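Long-range contact in tyrosine--tRNA ligase, mitochondrial (Emericella nidulans, PDB 5IHX), which probably joins L-tyrosine to mitochondrial tRNA(Tyr) at the expense of ATP, the chain here being a C-terminally truncated form that keeps the class I catalytic domain: residues A[109-114]-A[211-216]. Sequence-based numbering, arbitrary orientation.
Sequences SRVGDP and SFAEFT. With TYR (tyrosine), chain C.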
ATOM      1  N   SER A 109       8.696  -0.081  10.909  1.00 52.73           N
ATOM      2  CA  SER A 109       9.283   1.055  11.611  1.00 54.49           C
ATOM      3  C   SER A 109       9.474   2.238  10.667  1.00 50.88           C
ATOM      4  O   SER A 109       9.495   3.389  11.100  1.00 52.30           O
ATOM      5  CB  SER A 109      10.614   0.663  12.253  1.00 50.79           C
ATOM      6  OG  SER A 109      11.568   0.286  11.274  1.00 61.95           O
ATOM      7  N   ARG A 110       9.619   1.948   9.377  1.00 42.42           N
ATOM      8  CA  ARG A 110       9.738   2.997   8.368  1.00 50.07           C
ATOM      9  C   ARG A 110       8.456   3.823   8.315  1.00 53.45           C
ATOM     10  O   ARG A 110       8.499   5.046   8.190  1.00 55.00           O
ATOM     11  CB  ARG A 110      10.035   2.399   6.991  1.00 60.33           C
ATOM     12  CG  ARG A 110      11.340   1.622   6.907  1.00 66.84           C
ATOM     13  CD  ARG A 110      11.573   1.103   5.496  1.00 69.29           C
ATOM     14  NE  ARG A 110      12.772   0.276   5.394  1.00 68.20           N
ATOM     15  CZ  ARG A 110      13.182  -0.308   4.273  1.00 67.72           C
ATOM     16  N   VAL A 111       7.316   3.143   8.415  1.00 50.14           N
ATOM     17  CA  VAL A 111       6.015   3.807   8.419  1.00 48.15           C
ATOM     18  C   VAL A 111       5.762   4.495   9.758  1.00 58.32           C
ATOM     19  O   VAL A 111       5.494   5.697   9.807  1.00 60.42           O
ATOM     20  CB  VAL A 111       4.876   2.802   8.131  1.00 51.75           C
ATOM     21  CG1 VAL A 111       3.508   3.470   8.261  1.00 57.81           C
ATOM     22  CG2 VAL A 111       5.043   2.200   6.746  1.00 53.91           C
ATOM     23  N   GLY A 112       5.845   3.726  10.839  1.00 58.28           N
ATOM     24  CA  GLY A 112       5.643   4.250  12.179  1.00 50.92           C
ATOM     25  C   GLY A 112       4.225   4.042  12.676  1.00 55.19           C
ATOM     26  O   GLY A 112       3.268   4.508  12.058  1.00 62.49           O
ATOM     27  N   ASP A 113       4.093   3.338  13.797  1.00 52.82           N
ATOM     28  CA  ASP A 113       2.786   3.058  14.382  1.00 56.19           C
ATOM     29  C   ASP A 113       2.129   4.348  14.883  1.00 51.39           C
ATOM     30  O   ASP A 113       2.658   4.997  15.785  1.00 52.77           O
ATOM     31  CB  ASP A 113       2.921   2.058  15.533  1.00 58.14           C
ATOM     32  CG  ASP A 113       1.589   1.462  15.945  1.00 56.83           C
ATOM     33  OD1 ASP A 113       1.590   0.396  16.597  1.00 54.52           O
ATOM     34  OD2 ASP A 113       0.542   2.054  15.609  1.00 60.18           O
ATOM     35  N   PRO A 114       0.974   4.726  14.301  1.00 62.63           N
ATOM     36  CA  PRO A 114       0.335   5.989  14.696  1.00 66.57           C
ATOM     37  C   PRO A 114      -0.351   5.964  16.064  1.00 66.82           C
ATOM     38  O   PRO A 114      -0.766   7.021  16.541  1.00 65.04           O
ATOM     39  CB  PRO A 114      -0.705   6.210  13.591  1.00 56.34           C
ATOM     40  CG  PRO A 114      -1.029   4.847  13.104  1.00 44.41           C
ATOM     41  CD  PRO A 114       0.254   4.076  13.188  1.00 51.86           C
ATOM     42  N   SER A 211      -1.323  10.577   7.444  1.00 51.24           N
ATOM     43  CA  SER A 211      -0.924  10.141   6.108  1.00 49.23           C
ATOM     44  C   SER A 211      -1.567   8.812   5.715  1.00 45.43           C
ATOM     45  O   SER A 211      -2.104   8.093   6.559  1.00 45.72           O
ATOM     46  CB  SER A 211       0.597  10.017   6.020  1.00 41.25           C
ATOM     47  OG  SER A 211       1.044   8.826   6.642  1.00 45.30           O
ATOM     48  N   PHE A 212      -1.501   8.494   4.426  1.00 44.58           N
ATOM     49  CA  PHE A 212      -2.021   7.232   3.915  1.00 36.34           C
ATOM     50  C   PHE A 212      -1.198   6.070   4.452  1.00 30.16           C
ATOM     51  O   PHE A 212      -1.740   5.022   4.804  1.00 34.40           O
ATOM     52  CB  PHE A 212      -2.013   7.223   2.384  1.00 41.13           C
ATOM     53  CG  PHE A 212      -2.645   6.002   1.782  1.00 44.09           C
ATOM     54  CD1 PHE A 212      -3.996   5.983   1.475  1.00 43.25           C
ATOM     55  CD2 PHE A 212      -1.890   4.869   1.525  1.00 33.42           C
ATOM     56  CE1 PHE A 212      -4.580   4.858   0.919  1.00 51.57           C
ATOM     57  CE2 PHE A 212      -2.469   3.742   0.972  1.00 45.90           C
ATOM     58  CZ  PHE A 212      -3.816   3.737   0.668  1.00 46.11           C
ATOM     59  N   ALA A 213       0.116   6.265   4.510  1.00 33.22           N
ATOM     60  CA  ALA A 213       1.025   5.264   5.063  1.00 36.16           C
ATOM     61  C   ALA A 213       0.637   4.883   6.491  1.00 36.61           C
ATOM     62  O   ALA A 213       0.552   3.699   6.821  1.00 38.00           O
ATOM     63  CB  ALA A 213       2.454   5.776   5.022  1.00 36.34           C
ATOM     64  N   GLU A 214       0.401   5.887   7.330  1.00 38.22           N
ATOM     65  CA  GLU A 214      -0.001   5.650   8.715  1.00 35.87           C
ATOM     66  C   GLU A 214      -1.331   4.914   8.780  1.00 34.58           C
ATOM     67  O   GLU A 214      -1.513   4.005   9.591  1.00 40.93           O
ATOM     68  CB  GLU A 214      -0.102   6.967   9.486  1.00 41.25           C
ATOM     69  CG  GLU A 214       1.230   7.655   9.737  1.00 45.25           C
ATOM     70  CD  GLU A 214       1.064   8.995  10.432  1.00 60.62           C
ATOM     71  OE1 GLU A 214       0.427   9.896   9.844  1.00 61.25           O
ATOM     72  OE2 GLU A 214       1.565   9.146  11.566  1.00 66.97           O
ATOM     73  N   PHE A 215      -2.259   5.324   7.922  1.00 45.55           N
ATOM     74  CA  PHE A 215      -3.582   4.715   7.848  1.00 41.34           C
ATOM     75  C   PHE A 215      -3.480   3.233   7.490  1.00 33.49           C
ATOM     76  O   PHE A 215      -4.339   2.435   7.860  1.00 37.27           O
ATOM     77  CB  PHE A 215      -4.436   5.470   6.824  1.00 46.90           C
ATOM     78  CG  PHE A 215      -5.888   5.085   6.829  1.00 42.40           C
ATOM     79  CD1 PHE A 215      -6.680   5.333   7.936  1.00 45.56           C
ATOM     80  CD2 PHE A 215      -6.468   4.508   5.710  1.00 40.55           C
ATOM     81  CE1 PHE A 215      -8.021   4.990   7.940  1.00 42.79           C
ATOM     82  CE2 PHE A 215      -7.809   4.166   5.706  1.00 41.93           C
ATOM     83  CZ  PHE A 215      -8.587   4.409   6.822  1.00 45.60           C
ATOM     84  N   THR A 216      -2.413   2.876   6.780  1.00 35.89           N
ATOM     85  CA  THR A 216      -2.203   1.507   6.316  1.00 44.91           C
ATOM     86  C   THR A 216      -1.518   0.626   7.365  1.00 40.46           C
ATOM     87  O   THR A 216      -1.554  -0.600   7.268  1.00 34.31           O
ATOM     88  CB  THR A 216      -1.350   1.497   5.024  1.00 36.82           C
ATOM     89  OG1 THR A 216      -1.910   2.399   4.065  1.00 40.70           O
ATOM     90  CG2 THR A 216      -1.268   0.100   4.412  1.00 50.74           C
TER
HETATM   91  N   TYR C 501       3.183  -1.916  16.317  1.00 56.37           N
HETATM   92  CA  TYR C 501       3.926  -2.391  17.519  1.00 53.00           C
HETATM   93  C   TYR C 501       4.462  -1.215  18.328  1.00 64.03           C
HETATM   94  O   TYR C 501       4.652  -1.309  19.542  1.00 65.23           O
HETATM   95  CB  TYR C 501       5.076  -3.312  17.108  1.00 42.72           C
HETATM   96  CG  TYR C 501       4.659  -4.403  16.154  1.00 46.65           C
HETATM   97  CD1 TYR C 501       3.790  -5.410  16.559  1.00 37.83           C
HETATM   98  CD2 TYR C 501       5.130  -4.429  14.848  1.00 41.38           C
HETATM   99  CE1 TYR C 501       3.406  -6.410  15.692  1.00 42.87           C
HETATM  100  CE2 TYR C 501       4.750  -5.424  13.973  1.00 40.14           C
HETATM  101  CZ  TYR C 501       3.889  -6.414  14.401  1.00 45.09           C
HETATM  102  OH  TYR C 501       3.506  -7.407  13.534  1.00 52.22           O
HETATM  103  OXT TYR C 501       4.723  -0.144  17.781  1.00 60.43           O
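Val111 and Pro114 lean on the first turn of helix 212-229, and both meet mostly its backbone. With Val111 CG1 anti to the backbone N (chi1 175°), that methyl is carried onto the helix, where it lies 3.3 Å from Ala213 O and 4.1 Å from Ala213 CB. Pro114 brings CG up to the next carbonyl, 3.6 Å from Glu214 O, while its CB meets Glu214 CB at 4.2 Å. No hydrogen bond crosses between 109-114 and 211-216; the contact is van der Waals.

From CB to its tip, Glu214 meets a different partner at each step. CB touches the proline; CG passes Gly112 O at the long distance of 4.4 Å; the carboxylate then turns back to its own helix end. OE1 accepts from Ser211 N at 3.0 Å through its anti lone pair, almost straight at 177°, and OE2 makes a salt bridge to Arg203. Ser211 OG in turn accepts from Glu214 N at 3.1 Å. These reciprocal bonds form a capping box, which caps the first turn of the helix and fixes the carboxylate back against Ser211.

In the Rossmann-type catalytic domain of this class I synthetase, the packing joins the short helix 108-111, which follows strand 100-104, to a helix that also lines the tyrosine pocket. The weakly bonded short helix ends before Gly112, whose positive phi turns the chain toward Asp113. That side chain leaves the interface for the substrate: OD1 accepts from the amino N of the bound tyrosine at 2.8 Å. Tyr217, one residue beyond 211-216, touches Val111, Asp113 and Pro114, and its OH is hydrogen-bonded to the same ligand. Phe212 and Thr216 face the second subunit, packing on Thr216 and Phe212 of that chain.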